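Long-range contacts in putative hydrolase (Shewanella frigidimarina, PDB 3LHO), which probably acts as an iron-dependent dioxygenase of the 2-oxoadipate dioxygenase/decarboxylase family, with nickel occupying its metal site in this crystal: residues A12-M20 against L159-T167; L207-V218 against I229-Y240. All coordinates share one frame; numbering follows the deposited sequence.

Contact 1 sets the helix of A12-M20 against the segment that leads into strand 165-169, and contact 2 pairs strand 208-212 with strand 235-239, its antiparallel neighbour at one margin of the same mixed sheet. Strands 165-169 and 235-239 run side by side, and the centres of the two contacts are about 13 Å apart. Each brings one ligand to the nickel: NE2 of His-165 at 2.1 Å from contact 1 and OE1 of Glu-235 at 2.2 Å from contact 2, with His-41 as the third protein ligand. Two probable hydrogen bonds tie the contacts together, one from side chain to backbone, Tyr-17 OH with Phe-233 O (2.6 Å), and one between side chains, Thr-167 OG1 with Glu-235 OE1 (2.7 Å).

Contact 1 (A12-M20 against L159-T167); sequences ALWQDYIKM and LGYRANHFT. With NI (nickel (II) ion), chain B.
Arg-162 grips Asp-16 side-on: NE reaches OD2 at 2.9 Å in an almost straight bond (174°) that lies in the guanidinium plane and uses the syn lone pair of the carboxylate, while NH2 makes a weaker bond to OD1. The same NH2 also donates to the backbone O of Asp-16, from above that carbonyl's plane. A bend at chi3 (73°) turns the arginine back onto the helix, and its flat group offers one face to CG of Met-20, a selenomethionine, 3.5 Å from CZ. A long, flexible, cationic side chain suits this place, where a carboxylate and an apolar chain must both be met. Water 1 extends the network, donating to Asp-16 OD2 and Leu-13 O and accepting from Ala-163 N.

Farther along, Phe-166 packs among aromatics. The CE3 edge of Trp-14 points at the centre of its face, a T-shaped pair with planes at 81°, whereas Tyr-17 lies obliquely to it, CD2 3.4 Å from CD1 of Phe-166. Leu-13 fills in with CG against Ala-163 CB (3.8 Å), where the small methyl lets the backbones approach. Tyr-17 OH receives a weak bond from Phe-166 N and has its stronger partner in Phe-233 O.

Behind this layer, CB of His-165 leaves the strand away from the helix and NE2 of its ring binds the nickel; Asn-164 OD1 fixes that ring by accepting from ND1 in the ring plane (2.8 Å). The helix thus packs on the start of strand 165-169 and the loop before it, beside strand 39-47, while Trp-14 and Tyr-17 also touch Ala-24 of helix 22-32.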
loop_
_atom_site.group_PDB
_atom_site.type_symbol
_atom_site.label_atom_id
_atom_site.label_comp_id
_atom_site.label_asym_id
_atom_site.label_seq_id
_atom_site.Cartn_x
_atom_site.Cartn_y
_atom_site.Cartn_z
ATOM N N ALA A 12 -13.982 -1.569 3.786
ATOM C CA ALA A 12 -13.945 -2.707 2.885
ATOM C C ALA A 12 -12.505 -3.039 2.485
ATOM O O ALA A 12 -12.108 -4.230 2.417
ATOM C CB ALA A 12 -14.837 -2.432 1.648
ATOM N N LEU A 13 -11.693 -2.007 2.281
ATOM C CA LEU A 13 -10.304 -2.219 1.965
ATOM C C LEU A 13 -9.548 -2.887 3.120
ATOM O O LEU A 13 -8.708 -3.766 2.909
ATOM C CB LEU A 13 -9.617 -0.886 1.592
ATOM C CG LEU A 13 -8.255 -0.919 0.917
ATOM C CD1 LEU A 13 -8.306 -1.385 -0.575
ATOM C CD2 LEU A 13 -7.582 0.468 1.004
ATOM N N TRP A 14 -9.809 -2.417 4.325
ATOM C CA TRP A 14 -9.216 -2.991 5.536
ATOM C C TRP A 14 -9.650 -4.430 5.767
ATOM O O TRP A 14 -8.826 -5.280 6.085
ATOM C CB TRP A 14 -9.582 -2.118 6.730
ATOM C CG TRP A 14 -9.142 -2.652 8.083
ATOM C CD1 TRP A 14 -9.925 -3.310 8.997
ATOM C CD2 TRP A 14 -7.835 -2.551 8.663
ATOM N NE1 TRP A 14 -9.171 -3.641 10.113
ATOM C CE2 TRP A 14 -7.884 -3.191 9.932
ATOM C CE3 TRP A 14 -6.628 -1.991 8.240
ATOM C CZ2 TRP A 14 -6.778 -3.262 10.785
ATOM C CZ3 TRP A 14 -5.528 -2.068 9.087
ATOM C CH2 TRP A 14 -5.607 -2.700 10.342
ATOM N N GLN A 15 -10.926 -4.721 5.589
ATOM C CA GLN A 15 -11.392 -6.126 5.770
ATOM C C GLN A 15 -10.650 -7.096 4.838
ATOM O O GLN A 15 -10.269 -8.203 5.239
ATOM C CB GLN A 15 -12.917 -6.294 5.595
ATOM C CG GLN A 15 -13.751 -5.795 6.821
ATOM C CD GLN A 15 -13.254 -6.355 8.193
ATOM O OE1 GLN A 15 -12.849 -7.523 8.299
ATOM N NE2 GLN A 15 -13.290 -5.517 9.232
ATOM N N ASP A 16 -10.423 -6.652 3.610
ATOM C CA ASP A 16 -9.673 -7.419 2.641
ATOM C C ASP A 16 -8.196 -7.541 2.987
ATOM O O ASP A 16 -7.630 -8.638 2.904
ATOM C CB ASP A 16 -9.855 -6.871 1.237
ATOM C CG ASP A 16 -9.020 -7.613 0.260
ATOM O OD1 ASP A 16 -9.367 -8.728 -0.088
ATOM O OD2 ASP A 16 -7.924 -7.144 -0.098
ATOM N N TYR A 17 -7.591 -6.417 3.364
ATOM C CA TYR A 17 -6.197 -6.355 3.769
ATOM C C TYR A 17 -5.807 -7.251 4.938
ATOM O O TYR A 17 -4.733 -7.879 4.900
ATOM C CB TYR A 17 -5.900 -4.902 4.131
ATOM C CG TYR A 17 -4.540 -4.571 4.765
ATOM C CD1 TYR A 17 -3.368 -4.622 4.008
ATOM C CD2 TYR A 17 -4.473 -4.108 6.069
ATOM C CE1 TYR A 17 -2.126 -4.264 4.550
ATOM C CE2 TYR A 17 -3.239 -3.731 6.647
ATOM C CZ TYR A 17 -2.074 -3.822 5.896
ATOM O OH TYR A 17 -0.889 -3.411 6.455
ATOM N N ILE A 18 -6.646 -7.286 5.977
ATOM C CA ILE A 18 -6.340 -8.096 7.169
ATOM C C ILE A 18 -6.403 -9.601 6.892
ATOM O O ILE A 18 -5.784 -10.375 7.606
ATOM C CB ILE A 18 -7.200 -7.736 8.445
ATOM C CG1 ILE A 18 -8.696 -7.987 8.228
ATOM C CG2 ILE A 18 -6.926 -6.307 8.925
ATOM C CD1 ILE A 18 -9.550 -7.783 9.529
ATOM N N LYS A 19 -7.106 -10.016 5.841
ATOM C CA LYS A 19 -7.061 -11.385 5.407
ATOM C C LYS A 19 -5.662 -11.793 4.988
ATOM O O LYS A 19 -5.278 -12.921 5.227
ATOM C CB LYS A 19 -8.041 -11.663 4.262
ATOM C CG LYS A 19 -9.487 -11.456 4.615
ATOM C CD LYS A 19 -10.360 -11.623 3.362
ATOM C CE LYS A 19 -11.802 -11.310 3.642
ATOM N NZ LYS A 19 -12.569 -11.393 2.366
HETATM N N MSE A 20 -4.926 -10.890 4.335
HETATM C CA MSE A 20 -3.545 -11.111 3.954
HETATM C C MSE A 20 -2.628 -10.826 5.123
HETATM O O MSE A 20 -1.538 -11.380 5.168
HETATM C CB MSE A 20 -3.093 -10.130 2.858
HETATM C CG MSE A 20 -3.624 -10.449 1.503
HETATM SE SE MSE A 20 -2.923 -9.208 0.280
HETATM C CE MSE A 20 -3.887 -7.628 0.824
ATOM N N LEU A 159 -0.820 -10.964 -6.210
ATOM C CA LEU A 159 -1.938 -10.617 -5.281
ATOM C C LEU A 159 -3.034 -9.721 -5.880
ATOM O O LEU A 159 -4.162 -9.668 -5.366
ATOM C CB LEU A 159 -1.346 -9.994 -4.006
ATOM C CG LEU A 159 -0.622 -11.041 -3.123
ATOM C CD1 LEU A 159 0.229 -10.358 -2.111
ATOM C CD2 LEU A 159 -1.605 -11.995 -2.438
ATOM N N GLY A 160 -2.711 -9.072 -6.984
ATOM C CA GLY A 160 -3.650 -8.230 -7.698
ATOM C C GLY A 160 -3.969 -6.911 -7.001
ATOM O O GLY A 160 -3.083 -6.237 -6.441
ATOM N N TYR A 161 -5.231 -6.517 -7.105
ATOM C CA TYR A 161 -5.697 -5.214 -6.659
ATOM C C TYR A 161 -6.229 -5.312 -5.250
ATOM O O TYR A 161 -7.370 -5.713 -5.029
ATOM C CB TYR A 161 -6.714 -4.611 -7.657
ATOM C CG TYR A 161 -5.978 -4.209 -8.903
ATOM C CD1 TYR A 161 -5.122 -3.141 -8.882
ATOM C CD2 TYR A 161 -6.009 -4.998 -10.055
ATOM C CE1 TYR A 161 -4.406 -2.795 -9.969
ATOM C CE2 TYR A 161 -5.214 -4.666 -11.167
ATOM C CZ TYR A 161 -4.457 -3.570 -11.114
ATOM O OH TYR A 161 -3.664 -3.259 -12.199
ATOM N N ARG A 162 -5.372 -4.989 -4.300
ATOM C CA ARG A 162 -5.650 -5.072 -2.861
ATOM C C ARG A 162 -4.705 -4.075 -2.191
ATOM O O ARG A 162 -3.701 -3.665 -2.795
ATOM C CB ARG A 162 -5.410 -6.487 -2.280
ATOM C CG ARG A 162 -5.988 -7.617 -3.051
ATOM C CD ARG A 162 -5.626 -8.970 -2.492
ATOM N NE ARG A 162 -6.333 -9.270 -1.247
ATOM C CZ ARG A 162 -6.362 -10.463 -0.648
ATOM N NH1 ARG A 162 -5.755 -11.518 -1.171
ATOM N NH2 ARG A 162 -7.000 -10.596 0.513
ATOM N N ALA A 163 -5.007 -3.614 -0.982
ATOM C CA ALA A 163 -4.065 -2.618 -0.335
ATOM C C ALA A 163 -2.715 -3.260 -0.158
ATOM O O ALA A 163 -2.624 -4.409 0.265
ATOM C CB ALA A 163 -4.607 -2.123 1.035
ATOM N N ASN A 164 -1.644 -2.539 -0.507
ATOM C CA ASN A 164 -0.310 -3.016 -0.216
ATOM C C ASN A 164 0.024 -2.824 1.254
ATOM O O ASN A 164 0.635 -3.696 1.862
ATOM C CB ASN A 164 0.740 -2.309 -1.071
ATOM C CG ASN A 164 2.197 -2.744 -0.727
ATOM O OD1 ASN A 164 2.883 -2.067 0.023
ATOM N ND2 ASN A 164 2.645 -3.883 -1.267
ATOM N N HIS A 165 -0.381 -1.685 1.818
ATOM C CA HIS A 165 -0.311 -1.494 3.291
ATOM C C HIS A 165 -1.201 -0.370 3.776
ATOM O O HIS A 165 -1.575 0.521 3.002
ATOM C CB HIS A 165 1.142 -1.294 3.788
ATOM C CG HIS A 165 1.849 -0.106 3.216
ATOM N ND1 HIS A 165 2.596 -0.160 2.058
ATOM C CD2 HIS A 165 2.020 1.146 3.711
ATOM C CE1 HIS A 165 3.141 1.017 1.827
ATOM N NE2 HIS A 165 2.796 1.842 2.811
ATOM N N PHE A 166 -1.583 -0.471 5.051
ATOM C CA PHE A 166 -2.047 0.660 5.851
ATOM C C PHE A 166 -0.917 1.135 6.742
ATOM O O PHE A 166 -0.098 0.318 7.180
ATOM C CB PHE A 166 -3.173 0.228 6.738
ATOM C CG PHE A 166 -4.459 0.143 6.030
ATOM C CD1 PHE A 166 -4.665 -0.841 5.075
ATOM C CD2 PHE A 166 -5.490 1.038 6.331
ATOM C CE1 PHE A 166 -5.894 -0.933 4.417
ATOM C CE2 PHE A 166 -6.735 0.909 5.694
ATOM C CZ PHE A 166 -6.898 -0.026 4.707
ATOM N N THR A 167 -0.910 2.439 7.024
ATOM C CA THR A 167 0.059 3.057 7.901
ATOM C C THR A 167 -0.599 3.864 9.013
ATOM O O THR A 167 -1.347 4.810 8.732
ATOM C CB THR A 167 0.992 3.981 7.117
ATOM O OG1 THR A 167 1.643 3.228 6.084
ATOM C CG2 THR A 167 2.042 4.591 8.091
HETATM NI NI NI B . 3.832 3.662 3.172
HETATM O O HOH W 1 -7.220 -4.661 0.540
HETATM O O HOH W 2 5.987 2.763 2.550
HETATM O O HOH W 3 5.200 5.170 3.139
HETATM O O HOH W 4 4.054 4.410 1.014
#

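Contact 2 (L207-V218 against I229-Y240); sequences LLEQSSTMADKV and IPSCFYEFARRY. With NI (nickel (II) ion), chain B.
Tyr-240 directs its hydroxyl at Glu-209, donating to OE1 at 2.7 Å; the oxygen is met from above the carboxylate plane, and the two flat groups are turned 68° apart. A tyrosine suits this position just past the strand: its CB packs on Leu-207 CD2 (4.0 Å), and the ring carries the hydroxyl back to Glu-209, whose OE1 sits at the ring's edge, 3.4 Å from CE1. A phenylalanine here would probably leave Glu-209 OE1 without its hydroxyl donor and the carboxylate more able to turn. Water 5 lies 2.6 Å from Glu-209 OE1 and accepts from Arg-238 NH1.

On the other face of the sheet, Leu-208 and Arg-239 lie side by side, CD1 of the leucine over one face of the guanidinium, whose NE is salt-bridged to Asp-40. Next along this face, Gln-210 and Glu-235 have amide and carboxylate planes well apart. The carboxylate binds nickel through OE1 (2.2 Å), which also bonds Thr-167 OG1, with CG anti to the backbone N (chi1 -167°) and the chain extended toward the metal; Gln-210 NE2 donates to the nickel-bound water 3 (2.7 Å).

Farther on, Thr-213 OG1 takes the N-H of Tyr-234 at 2.9 Å, nearly straight at 177°, standing in for the threonine's own carbonyl as acceptor. Strands 208-212 and 235-239 form an antiparallel sheet edge; Glu-235, with His-41 and His-165, completes a two-histidine, one-carboxylate facial triad, as in iron-dependent dioxygenases of the vicinal oxygen chelate fold, consistent with the family's iron(II) cofactor.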
loop_
_atom_site.group_PDB
_atom_site.type_symbol
_atom_site.label_atom_id
_atom_site.label_comp_id
_atom_site.label_asym_id
_atom_site.label_seq_id
_atom_site.Cartn_x
_atom_site.Cartn_y
_atom_site.Cartn_z
ATOM N N LEU A 207 11.948 15.062 8.640
ATOM C CA LEU A 207 10.522 15.366 8.835
ATOM C C LEU A 207 9.565 14.154 8.733
ATOM O O LEU A 207 8.339 14.319 8.682
ATOM C CB LEU A 207 10.068 16.469 7.886
ATOM C CG LEU A 207 10.887 17.749 7.901
ATOM C CD1 LEU A 207 10.316 18.684 6.852
ATOM C CD2 LEU A 207 10.912 18.411 9.276
ATOM N N LEU A 208 10.131 12.955 8.734
ATOM C CA LEU A 208 9.359 11.732 8.570
ATOM C C LEU A 208 10.108 10.551 9.169
ATOM O O LEU A 208 11.290 10.347 8.890
ATOM C CB LEU A 208 9.039 11.466 7.082
ATOM C CG LEU A 208 8.262 10.179 6.753
ATOM C CD1 LEU A 208 6.903 10.240 7.406
ATOM C CD2 LEU A 208 8.097 9.958 5.225
ATOM N N GLU A 209 9.414 9.771 9.994
ATOM C CA GLU A 209 9.965 8.525 10.521
ATOM C C GLU A 209 8.983 7.422 10.258
ATOM O O GLU A 209 7.801 7.610 10.494
ATOM C CB GLU A 209 10.207 8.609 12.022
ATOM C CG GLU A 209 11.327 9.536 12.443
ATOM C CD GLU A 209 11.315 9.813 13.951
ATOM O OE1 GLU A 209 10.252 10.125 14.521
ATOM O OE2 GLU A 209 12.379 9.706 14.576
ATOM N N GLN A 210 9.461 6.265 9.794
ATOM C CA GLN A 210 8.586 5.132 9.519
ATOM C C GLN A 210 9.199 3.848 10.034
ATOM O O GLN A 210 10.422 3.726 10.136
ATOM C CB GLN A 210 8.277 5.008 8.017
ATOM C CG GLN A 210 7.467 6.163 7.435
ATOM C CD GLN A 210 7.142 5.995 5.949
ATOM O OE1 GLN A 210 8.018 6.091 5.104
ATOM N NE2 GLN A 210 5.883 5.751 5.638
ATOM N N SER A 211 8.331 2.911 10.394
ATOM C CA SER A 211 8.739 1.577 10.793
ATOM C C SER A 211 7.648 0.638 10.313
ATOM O O SER A 211 6.583 1.107 9.894
ATOM C CB SER A 211 8.881 1.513 12.320
ATOM O OG SER A 211 7.612 1.651 12.924
ATOM N N SER A 212 7.931 -0.662 10.296
ATOM C CA SER A 212 6.960 -1.658 9.857
ATOM C C SER A 212 7.189 -3.014 10.478
ATOM O O SER A 212 8.295 -3.370 10.857
ATOM C CB SER A 212 6.946 -1.822 8.314
ATOM O OG SER A 212 8.244 -2.065 7.776
ATOM N N THR A 213 6.112 -3.785 10.543
ATOM C CA THR A 213 6.198 -5.188 10.839
ATOM C C THR A 213 6.884 -5.893 9.689
ATOM O O THR A 213 6.992 -5.378 8.584
ATOM C CB THR A 213 4.797 -5.799 11.002
ATOM O OG1 THR A 213 4.051 -5.604 9.797
ATOM C CG2 THR A 213 4.074 -5.159 12.149
HETATM N N MSE A 214 7.378 -7.091 9.954
HETATM C CA MSE A 214 7.732 -7.982 8.868
HETATM C C MSE A 214 6.462 -8.483 8.227
HETATM O O MSE A 214 5.466 -8.670 8.916
HETATM C CB MSE A 214 8.532 -9.125 9.420
HETATM C CG MSE A 214 10.014 -8.765 9.530
HETATM SE SE MSE A 214 10.794 -10.446 9.229
HETATM C CE MSE A 214 10.549 -11.001 10.908
ATOM N N ALA A 215 6.487 -8.660 6.911
ATOM C CA ALA A 215 5.297 -9.089 6.174
ATOM C C ALA A 215 4.770 -10.423 6.667
ATOM O O ALA A 215 5.529 -11.323 7.065
ATOM C CB ALA A 215 5.574 -9.122 4.646
ATOM N N ASP A 216 3.453 -10.550 6.699
ATOM C CA ASP A 216 2.847 -11.834 6.927
ATOM C C ASP A 216 3.026 -12.700 5.660
ATOM O O ASP A 216 3.649 -12.261 4.693
ATOM C CB ASP A 216 1.365 -11.669 7.288
ATOM C CG ASP A 216 1.163 -11.074 8.685
ATOM O OD1 ASP A 216 1.824 -11.525 9.638
ATOM O OD2 ASP A 216 0.328 -10.172 8.829
ATOM N N LYS A 217 2.443 -13.893 5.667
ATOM C CA LYS A 217 2.617 -14.832 4.554
ATOM C C LYS A 217 1.250 -15.229 4.061
ATOM O O LYS A 217 0.330 -15.353 4.874
ATOM C CB LYS A 217 3.382 -16.078 5.025
ATOM C CG LYS A 217 4.828 -15.783 5.457
ATOM C CD LYS A 217 5.574 -17.047 5.962
ATOM C CE LYS A 217 5.129 -17.463 7.355
ATOM N NZ LYS A 217 6.115 -18.326 8.081
ATOM N N VAL A 218 1.116 -15.462 2.755
ATOM C CA VAL A 218 -0.124 -16.022 2.200
ATOM C C VAL A 218 0.201 -17.033 1.142
ATOM O O VAL A 218 1.293 -17.021 0.596
ATOM C CB VAL A 218 -1.036 -14.965 1.553
ATOM C CG1 VAL A 218 -1.621 -14.057 2.606
ATOM C CG2 VAL A 218 -0.285 -14.172 0.460
ATOM N N ILE A 229 4.095 -16.942 -0.162
ATOM C CA ILE A 229 4.909 -15.756 -0.364
ATOM C C ILE A 229 4.587 -14.701 0.705
ATOM O O ILE A 229 3.522 -14.726 1.331
ATOM C CB ILE A 229 4.712 -15.143 -1.820
ATOM C CG1 ILE A 229 3.341 -14.475 -1.964
ATOM C CG2 ILE A 229 4.975 -16.244 -2.928
ATOM C CD1 ILE A 229 3.212 -13.524 -3.163
ATOM N N PRO A 230 5.495 -13.747 0.900
ATOM C CA PRO A 230 5.127 -12.605 1.728
ATOM C C PRO A 230 3.948 -11.834 1.173
ATOM O O PRO A 230 3.834 -11.608 -0.052
ATOM C CB PRO A 230 6.382 -11.720 1.678
ATOM C CG PRO A 230 7.486 -12.646 1.248
ATOM C CD PRO A 230 6.835 -13.568 0.306
ATOM N N SER A 231 3.075 -11.412 2.066
ATOM C CA SER A 231 1.888 -10.686 1.640
ATOM C C SER A 231 2.146 -9.200 1.889
ATOM O O SER A 231 2.719 -8.520 1.035
ATOM C CB SER A 231 0.641 -11.226 2.360
ATOM O OG SER A 231 0.854 -11.254 3.768
ATOM N N CYS A 232 1.759 -8.702 3.055
ATOM C CA CYS A 232 1.934 -7.272 3.399
ATOM C C CYS A 232 2.494 -7.092 4.792
ATOM O O CYS A 232 2.274 -7.935 5.675
ATOM C CB CYS A 232 0.577 -6.574 3.425
ATOM S SG CYS A 232 -0.463 -6.812 1.956
ATOM N N PHE A 233 3.191 -5.977 4.991
ATOM C CA PHE A 233 3.453 -5.440 6.302
ATOM C C PHE A 233 2.399 -4.370 6.698
ATOM O O PHE A 233 1.616 -3.918 5.860
ATOM C CB PHE A 233 4.861 -4.820 6.371
ATOM C CG PHE A 233 5.152 -3.797 5.314
ATOM C CD1 PHE A 233 4.594 -2.520 5.390
ATOM C CD2 PHE A 233 5.996 -4.088 4.255
ATOM C CE1 PHE A 233 4.851 -1.556 4.408
ATOM C CE2 PHE A 233 6.280 -3.144 3.285
ATOM C CZ PHE A 233 5.698 -1.860 3.366
ATOM N N TYR A 234 2.407 -4.033 7.995
ATOM C CA TYR A 234 1.690 -2.907 8.597
ATOM C C TYR A 234 2.776 -1.893 8.980
ATOM O O TYR A 234 3.790 -2.260 9.563
ATOM C CB TYR A 234 0.999 -3.424 9.842
ATOM C CG TYR A 234 -0.144 -2.648 10.470
ATOM C CD1 TYR A 234 -1.067 -1.905 9.709
ATOM C CD2 TYR A 234 -0.357 -2.731 11.852
ATOM C CE1 TYR A 234 -2.136 -1.229 10.332
ATOM C CE2 TYR A 234 -1.428 -2.084 12.459
ATOM C CZ TYR A 234 -2.326 -1.357 11.691
ATOM O OH TYR A 234 -3.375 -0.723 12.317
ATOM N N GLU A 235 2.535 -0.634 8.657
ATOM C CA GLU A 235 3.503 0.444 8.767
ATOM C C GLU A 235 3.050 1.502 9.795
ATOM O O GLU A 235 1.874 1.556 10.150
ATOM C CB GLU A 235 3.656 1.074 7.401
ATOM C CG GLU A 235 4.852 2.018 7.208
ATOM C CD GLU A 235 5.020 2.414 5.729
ATOM O OE1 GLU A 235 4.237 3.277 5.260
ATOM O OE2 GLU A 235 5.918 1.865 5.031
ATOM N N PHE A 236 4.013 2.304 10.267
ATOM C CA PHE A 236 3.817 3.335 11.309
ATOM C C PHE A 236 4.580 4.553 10.864
ATOM O O PHE A 236 5.706 4.443 10.428
ATOM C CB PHE A 236 4.298 2.802 12.674
ATOM C CG PHE A 236 3.749 1.431 12.977
ATOM C CD1 PHE A 236 2.535 1.288 13.610
ATOM C CD2 PHE A 236 4.403 0.286 12.542
ATOM C CE1 PHE A 236 1.990 0.022 13.809
ATOM C CE2 PHE A 236 3.854 -0.985 12.757
ATOM C CZ PHE A 236 2.653 -1.105 13.371
ATOM N N ALA A 237 3.963 5.729 10.925
ATOM C CA ALA A 237 4.638 6.946 10.477
ATOM C C ALA A 237 4.405 8.095 11.456
ATOM O O ALA A 237 3.275 8.334 11.897
ATOM C CB ALA A 237 4.132 7.358 9.056
ATOM N N ARG A 238 5.486 8.798 11.788
ATOM C CA ARG A 238 5.408 10.065 12.455
ATOM C C ARG A 238 5.845 11.163 11.491
ATOM O O ARG A 238 6.942 11.110 10.976
ATOM C CB ARG A 238 6.298 10.091 13.695
ATOM C CG ARG A 238 6.214 11.415 14.463
ATOM C CD ARG A 238 6.839 11.353 15.844
ATOM N NE ARG A 238 6.952 12.701 16.427
ATOM C CZ ARG A 238 7.635 13.007 17.530
ATOM N NH1 ARG A 238 8.295 12.088 18.216
ATOM N NH2 ARG A 238 7.649 14.254 17.960
ATOM N N ARG A 239 4.994 12.170 11.296
ATOM C CA ARG A 239 5.366 13.344 10.523
ATOM C C ARG A 239 5.648 14.563 11.382
ATOM O O ARG A 239 5.053 14.735 12.452
ATOM C CB ARG A 239 4.262 13.691 9.533
ATOM C CG ARG A 239 4.014 12.621 8.503
ATOM C CD ARG A 239 2.772 12.978 7.661
ATOM N NE ARG A 239 2.587 11.905 6.708
ATOM C CZ ARG A 239 3.360 11.700 5.645
ATOM N NH1 ARG A 239 4.352 12.539 5.316
ATOM N NH2 ARG A 239 3.143 10.639 4.914
ATOM N N TYR A 240 6.548 15.412 10.878
ATOM C CA TYR A 240 6.943 16.630 11.550
ATOM C C TYR A 240 6.586 17.881 10.769
ATOM O O TYR A 240 6.399 17.829 9.536
ATOM C CB TYR A 240 8.436 16.597 11.832
ATOM C CG TYR A 240 8.851 15.529 12.815
ATOM C CD1 TYR A 240 8.977 14.199 12.425
ATOM C CD2 TYR A 240 9.166 15.851 14.129
ATOM C CE1 TYR A 240 9.371 13.230 13.327
ATOM C CE2 TYR A 240 9.563 14.895 15.019
ATOM C CZ TYR A 240 9.673 13.589 14.630
ATOM O OH TYR A 240 10.085 12.634 15.536
HETATM NI NI NI B . 3.832 3.662 3.172
HETATM O O HOH W 5 9.675 9.515 17.003
HETATM O O HOH W 3 5.200 5.170 3.139
HETATM O O HOH W 2 5.987 2.763 2.550
HETATM O O HOH W 4 4.054 4.410 1.014
#